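Long-range contacts in Nadp(h)-dependent ketose reductase (Bemisia argentifolii, PDB 1E3J), which probably catalyses the zinc- and NADP(H)-dependent reduction of fructose to its polyol, as a member of the zinc-containing alcohol dehydrogenase family: residues Q34-G42 with I343-Q351; H66-K74 with K83-E91. All blocks are in the same frame, centred on the assembly; numbering follows the deposited sequence.

Contact 1. Residues Q34-G42 with I343-Q351. With ZN (zinc ion), chain C; BO3 (boric acid), chain E.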
# COMPACT_ATOMS: atom_id res chain seq x y z
N GLN A 34 32.49 6.32 -22.89
CA GLN A 34 32.74 6.33 -24.33
C GLN A 34 31.39 5.80 -24.80
O GLN A 34 31.11 4.61 -24.66
CB GLN A 34 33.87 5.37 -24.71
CG GLN A 34 34.06 5.24 -26.22
CD GLN A 34 35.45 4.78 -26.61
OE1 GLN A 34 36.01 3.82 -26.04
NE2 GLN A 34 36.03 5.45 -27.60
N MET A 35 30.55 6.67 -25.34
CA MET A 35 29.22 6.24 -25.73
C MET A 35 29.19 5.13 -26.73
O MET A 35 30.12 5.00 -27.55
CB MET A 35 28.41 7.45 -26.22
CG MET A 35 28.29 8.56 -25.17
SD MET A 35 27.64 7.89 -23.55
CE MET A 35 25.98 7.56 -24.08
N ALA A 36 28.13 4.33 -26.67
CA ALA A 36 27.97 3.22 -27.60
C ALA A 36 26.70 3.34 -28.48
O ALA A 36 26.79 3.35 -29.70
CB ALA A 36 27.99 1.90 -26.86
N TYR A 37 25.53 3.42 -27.85
CA TYR A 37 24.29 3.53 -28.58
C TYR A 37 23.38 4.59 -27.94
O TYR A 37 23.43 4.82 -26.72
CB TYR A 37 23.57 2.18 -28.62
CG TYR A 37 24.30 1.13 -29.42
CD1 TYR A 37 24.11 1.03 -30.81
CD2 TYR A 37 25.26 0.30 -28.82
CE1 TYR A 37 24.88 0.14 -31.58
CE2 TYR A 37 26.02 -0.59 -29.59
CZ TYR A 37 25.83 -0.67 -30.96
OH TYR A 37 26.56 -1.57 -31.70
N VAL A 38 22.57 5.23 -28.77
CA VAL A 38 21.67 6.26 -28.32
C VAL A 38 20.40 6.14 -29.15
O VAL A 38 20.44 6.29 -30.38
CB VAL A 38 22.26 7.66 -28.50
CG1 VAL A 38 21.24 8.72 -28.09
CG2 VAL A 38 23.50 7.81 -27.67
N GLY A 39 19.29 5.84 -28.49
CA GLY A 39 18.03 5.71 -29.18
C GLY A 39 17.38 7.07 -29.19
O GLY A 39 17.75 7.95 -28.41
N ILE A 40 16.43 7.28 -30.07
CA ILE A 40 15.77 8.57 -30.09
C ILE A 40 14.28 8.37 -30.05
O ILE A 40 13.79 7.33 -30.49
CB ILE A 40 16.19 9.37 -31.33
CG1 ILE A 40 15.91 8.58 -32.61
CG2 ILE A 40 17.67 9.69 -31.23
CD1 ILE A 40 16.39 9.31 -33.90
N CYS A 41 13.55 9.34 -29.50
CA CYS A 41 12.11 9.20 -29.41
C CYS A 41 11.40 10.47 -29.85
O CYS A 41 12.04 11.45 -30.26
CB CYS A 41 11.69 8.82 -27.98
SG CYS A 41 11.64 10.18 -26.79
N GLY A 42 10.08 10.45 -29.76
CA GLY A 42 9.29 11.61 -30.18
C GLY A 42 9.71 12.89 -29.49
O GLY A 42 9.71 13.98 -30.08
N ILE A 343 9.96 1.57 -35.85
CA ILE A 343 9.63 1.43 -34.45
C ILE A 343 10.64 2.28 -33.71
O ILE A 343 10.39 3.44 -33.43
CB ILE A 343 9.71 -0.01 -33.98
CG1 ILE A 343 8.57 -0.80 -34.61
CG2 ILE A 343 9.64 -0.07 -32.46
CD1 ILE A 343 8.61 -2.30 -34.29
N LYS A 344 11.80 1.72 -33.44
CA LYS A 344 12.81 2.48 -32.73
C LYS A 344 14.05 2.75 -33.61
O LYS A 344 14.60 1.82 -34.22
CB LYS A 344 13.19 1.73 -31.44
CG LYS A 344 14.37 2.29 -30.68
CD LYS A 344 14.19 3.74 -30.17
CE LYS A 344 13.12 3.89 -29.10
NZ LYS A 344 13.18 5.32 -28.59
N VAL A 345 14.47 4.01 -33.67
CA VAL A 345 15.65 4.43 -34.45
C VAL A 345 16.82 4.55 -33.48
O VAL A 345 16.74 5.27 -32.49
CB VAL A 345 15.42 5.81 -35.13
CG1 VAL A 345 16.67 6.28 -35.81
CG2 VAL A 345 14.26 5.73 -36.12
N MET A 346 17.91 3.85 -33.79
CA MET A 346 19.11 3.77 -32.98
C MET A 346 20.37 4.32 -33.69
O MET A 346 20.64 4.02 -34.87
CB MET A 346 19.34 2.31 -32.59
CG MET A 346 20.46 2.08 -31.60
SD MET A 346 20.06 2.66 -29.89
CE MET A 346 18.56 1.69 -29.62
N ILE A 347 21.15 5.10 -32.95
CA ILE A 347 22.36 5.72 -33.42
C ILE A 347 23.56 5.16 -32.67
O ILE A 347 23.62 5.28 -31.46
CB ILE A 347 22.33 7.24 -33.19
CG1 ILE A 347 21.06 7.82 -33.80
CG2 ILE A 347 23.60 7.87 -33.79
CD1 ILE A 347 20.90 9.34 -33.69
N SER A 348 24.51 4.57 -33.39
CA SER A 348 25.71 4.01 -32.76
C SER A 348 26.81 5.05 -32.76
O SER A 348 27.01 5.77 -33.74
CB SER A 348 26.17 2.75 -33.51
OG SER A 348 26.20 2.98 -34.90
N CYS A 349 27.55 5.11 -31.66
CA CYS A 349 28.57 6.11 -31.46
C CYS A 349 30.03 5.74 -31.51
O CYS A 349 30.87 6.63 -31.53
CB CYS A 349 28.34 6.78 -30.11
SG CYS A 349 26.84 7.71 -30.00
N ARG A 350 30.39 4.47 -31.49
CA ARG A 350 31.82 4.19 -31.49
C ARG A 350 32.46 4.45 -32.86
O ARG A 350 31.97 3.96 -33.87
CB ARG A 350 32.05 2.76 -31.01
CG ARG A 350 31.84 2.66 -29.51
CD ARG A 350 31.64 1.23 -29.03
NE ARG A 350 30.48 0.55 -29.63
CZ ARG A 350 30.15 -0.71 -29.34
NH1 ARG A 350 30.88 -1.40 -28.47
NH2 ARG A 350 29.11 -1.29 -29.93
N GLN A 351 33.55 5.22 -32.89
CA GLN A 351 34.25 5.54 -34.15
C GLN A 351 34.82 4.31 -34.86
O GLN A 351 35.19 3.38 -34.11
CB GLN A 351 35.37 6.57 -33.89
ZN ZN C . 13.11 9.08 -25.18
B BO3 E . 28.60 -4.86 -27.43
O1 BO3 E . 29.90 -4.68 -27.11
O2 BO3 E . 27.89 -5.84 -26.86
O3 BO3 E . 28.01 -4.05 -28.32
O HOH W 1 12.63 6.15 -32.69
O HOH W 2 11.86 8.21 -23.68
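Y37 and R350 meet across an antiparallel strand pair in which strand 344-348, close to the C-terminus, runs beside the end of strand 30-40 in the mixed sheet of the GroES-like domain. Their flat groups stand steeply to each other, ring and guanidinium planes 73° apart, with Y37 OH at the edge of the guanidinium and A36 CB over one of its faces. R350 NH2 gives Y37 OH a weak, bent hydrogen bond (3.1 Å, 126°) and reaches weakly to O3 of the boric acid. Having CG beside the backbone N (chi1 -67°) brings the Y37 ring alongside S348, CE1 lying 3.5 Å from S348 CB. M346 crosses Y37 at about a right angle and, bent at chi2 and chi3, lays SD 3.6 Å from the N of G39.

V38, I40, V345 and I347 occupy the other face. There the CD1 end of I40 rests 3.6 Å from CG1 of V345, while its CG2 branch faces CD1 of I347; helix 328-337 packs on this side. V38 and I347 exchange backbone hydrogen bonds.

At the zinc end C41 SG binds the metal. The bent chain of K344 brings its ammonium to E67, a further zinc ligand, in a salt bridge; K344 NZ also donates to I40 O at 2.8 Å, from well above the carbonyl plane.

Contact 2. Residues H66-K74 with K83-E91. With ZN (zinc ion), chain C.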
# COMPACT_ATOMS: atom_id res chain seq x y z
N HIS A 66 19.08 11.03 -25.00
CA HIS A 66 18.89 10.58 -23.63
C HIS A 66 18.61 9.07 -23.41
O HIS A 66 18.33 8.64 -22.29
CB HIS A 66 17.78 11.42 -22.97
CG HIS A 66 16.44 11.25 -23.62
ND1 HIS A 66 15.98 12.10 -24.59
CD2 HIS A 66 15.53 10.25 -23.53
CE1 HIS A 66 14.84 11.64 -25.08
NE2 HIS A 66 14.56 10.51 -24.45
N GLU A 67 18.65 8.26 -24.45
CA GLU A 67 18.40 6.82 -24.29
C GLU A 67 19.70 6.18 -24.67
O GLU A 67 19.88 5.78 -25.83
CB GLU A 67 17.30 6.34 -25.23
CG GLU A 67 15.99 7.12 -25.11
CD GLU A 67 14.91 6.56 -26.04
OE1 GLU A 67 15.19 5.62 -26.82
OE2 GLU A 67 13.77 7.07 -25.98
N ALA A 68 20.59 6.02 -23.70
CA ALA A 68 21.92 5.55 -24.02
C ALA A 68 22.61 4.52 -23.15
O ALA A 68 22.14 4.14 -22.06
CB ALA A 68 22.81 6.75 -24.10
N SER A 69 23.77 4.12 -23.66
CA SER A 69 24.65 3.19 -23.00
C SER A 69 26.07 3.52 -23.46
O SER A 69 26.27 4.34 -24.36
CB SER A 69 24.34 1.75 -23.38
OG SER A 69 24.49 1.62 -24.77
N GLY A 70 27.04 2.87 -22.85
CA GLY A 70 28.42 3.15 -23.20
C GLY A 70 29.35 2.42 -22.26
O GLY A 70 28.90 1.71 -21.34
N THR A 71 30.64 2.63 -22.47
CA THR A 71 31.65 1.97 -21.68
C THR A 71 32.44 2.91 -20.78
O THR A 71 32.84 4.00 -21.19
CB THR A 71 32.60 1.20 -22.61
OG1 THR A 71 31.83 0.35 -23.47
CG2 THR A 71 33.57 0.35 -21.80
N VAL A 72 32.64 2.49 -19.53
CA VAL A 72 33.37 3.31 -18.57
C VAL A 72 34.82 3.41 -19.00
O VAL A 72 35.51 2.41 -19.20
CB VAL A 72 33.32 2.73 -17.12
CG1 VAL A 72 34.29 3.51 -16.21
CG2 VAL A 72 31.90 2.83 -16.55
N VAL A 73 35.27 4.63 -19.15
CA VAL A 73 36.63 4.85 -19.56
C VAL A 73 37.47 5.32 -18.37
O VAL A 73 38.57 4.84 -18.16
CB VAL A 73 36.68 5.89 -20.69
CG1 VAL A 73 38.13 6.40 -20.88
CG2 VAL A 73 36.17 5.27 -21.97
N LYS A 74 36.89 6.21 -17.57
CA LYS A 74 37.58 6.81 -16.43
C LYS A 74 36.56 7.06 -15.32
O LYS A 74 35.41 7.37 -15.60
CB LYS A 74 38.18 8.15 -16.90
CG LYS A 74 39.07 8.92 -15.95
CD LYS A 74 39.24 10.36 -16.47
CE LYS A 74 40.67 10.89 -16.36
NZ LYS A 74 41.62 10.26 -17.34
N LYS A 83 34.21 0.39 -12.67
CA LYS A 83 35.61 0.53 -13.03
C LYS A 83 35.75 0.58 -14.55
O LYS A 83 34.83 0.21 -15.29
CB LYS A 83 36.40 -0.65 -12.48
CG LYS A 83 35.79 -1.98 -12.84
CD LYS A 83 36.72 -3.13 -12.50
CE LYS A 83 36.22 -4.43 -13.10
NZ LYS A 83 37.37 -5.35 -13.38
N LYS A 84 36.90 1.05 -15.01
CA LYS A 84 37.19 1.16 -16.43
C LYS A 84 36.82 -0.10 -17.18
O LYS A 84 37.10 -1.20 -16.73
CB LYS A 84 38.69 1.46 -16.63
CG LYS A 84 39.13 1.61 -18.10
CD LYS A 84 40.65 1.69 -18.23
CE LYS A 84 41.09 1.67 -19.69
NZ LYS A 84 42.60 1.62 -19.82
N GLY A 85 36.19 0.06 -18.34
CA GLY A 85 35.82 -1.11 -19.13
C GLY A 85 34.43 -1.65 -18.85
O GLY A 85 33.93 -2.46 -19.62
N ASP A 86 33.80 -1.22 -17.75
CA ASP A 86 32.45 -1.71 -17.47
C ASP A 86 31.44 -1.17 -18.49
O ASP A 86 31.51 -0.01 -18.91
CB ASP A 86 32.01 -1.30 -16.06
CG ASP A 86 32.67 -2.12 -14.96
OD1 ASP A 86 33.13 -3.28 -15.20
OD2 ASP A 86 32.71 -1.61 -13.82
N ARG A 87 30.51 -2.02 -18.91
CA ARG A 87 29.49 -1.62 -19.86
C ARG A 87 28.27 -1.21 -19.06
O ARG A 87 27.80 -1.95 -18.20
CB ARG A 87 29.19 -2.79 -20.79
CG ARG A 87 30.50 -3.28 -21.44
CD ARG A 87 30.49 -4.77 -21.75
NE ARG A 87 29.48 -5.07 -22.74
CZ ARG A 87 28.38 -5.78 -22.49
NH1 ARG A 87 28.14 -6.27 -21.29
NH2 ARG A 87 27.50 -5.95 -23.47
N VAL A 88 27.75 -0.02 -19.36
CA VAL A 88 26.59 0.51 -18.65
C VAL A 88 25.48 1.13 -19.49
O VAL A 88 25.67 1.64 -20.61
CB VAL A 88 27.02 1.60 -17.64
CG1 VAL A 88 28.11 1.07 -16.72
CG2 VAL A 88 27.49 2.85 -18.39
N ALA A 89 24.30 1.12 -18.88
CA ALA A 89 23.12 1.74 -19.44
C ALA A 89 23.06 3.04 -18.62
O ALA A 89 23.36 3.03 -17.45
CB ALA A 89 21.91 0.87 -19.21
N VAL A 90 22.70 4.15 -19.25
CA VAL A 90 22.67 5.44 -18.61
C VAL A 90 21.25 5.85 -18.24
O VAL A 90 20.40 6.01 -19.11
CB VAL A 90 23.27 6.53 -19.55
CG1 VAL A 90 23.13 7.88 -18.93
CG2 VAL A 90 24.77 6.26 -19.78
N GLU A 91 20.98 5.99 -16.94
CA GLU A 91 19.63 6.42 -16.55
C GLU A 91 19.84 7.91 -16.62
O GLU A 91 20.59 8.48 -15.83
CB GLU A 91 19.25 5.97 -15.14
CG GLU A 91 17.87 6.49 -14.78
CD GLU A 91 17.40 6.00 -13.42
OE1 GLU A 91 17.99 5.03 -12.89
OE2 GLU A 91 16.46 6.59 -12.88
ZN ZN C . 13.11 9.08 -25.18
O HOH W 2 11.86 8.21 -23.68
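G70 and V88 exchange two backbone hydrogen bonds of 2.9 Å across the pair: V88 N to G70 O is almost straight, at 174°, whereas G70 N to V88 O is more bent. To one side V90 N donates to A68 O; to the other V72 N donates to D86 O, and V72 O receives G85 N at 2.6 Å. The CA of T71 adds a CA-H...O contact to D86 O.

Side-chain packing centres on V72. Its CG2 meets V88 CG1, an apolar partner, at 4.2 Å, while CG1, anti to the backbone N (chi1 171°), rests 3.5 Å from the backbone O of K83. On the same face as V88, V90 packs CB on the backbone O of A68; V88 and V90 also touch L33 of strand 30-40.

These segments form a beta hairpin of the GroES-like domain, strand 67-75 returning as strand 87-90. A type II turn from K83 to D86 leads into the second strand, and G85 takes a positive phi there. The D86 carboxylate braces this turn: OD2 accepts K83 N at 2.8 Å from above its plane, and OD1 pairs with K138.

S69 and R87 lie on the opposite face, with polar partners outside the two segments. S69 OG is bound to L145 O, and R87 donates to V143 O and P140 O, with a weak bond to the boric acid.

Metal coordination occupies the start of the hairpin: H66 NE2 binds zinc at 2.2 Å and E67 OE2 at 2.3 Å, with C41 and a water as the other ligands.

In the fold
Both contacts belong to one mixed sheet, their centres about 13 Å apart and strands 30-40 and 67-75 lying side by side, flanked by their partners 344-348 and 87-90. In sequence, contact 2 is a local hairpin falling wholly between the segments of contact 1, which brings residues near the C-terminus back to the N-terminal part of the chain. The seam between them is direct: G39 N probably donates to E67 O, and M35 CE packs on A68 CB. Contact 1 supplies one protein ligand of the zinc and contact 2 two, so the site straddles both. Their arginines, R350 and R87, likewise share the boric acid pocket, with helix 145-149 touching both contacts.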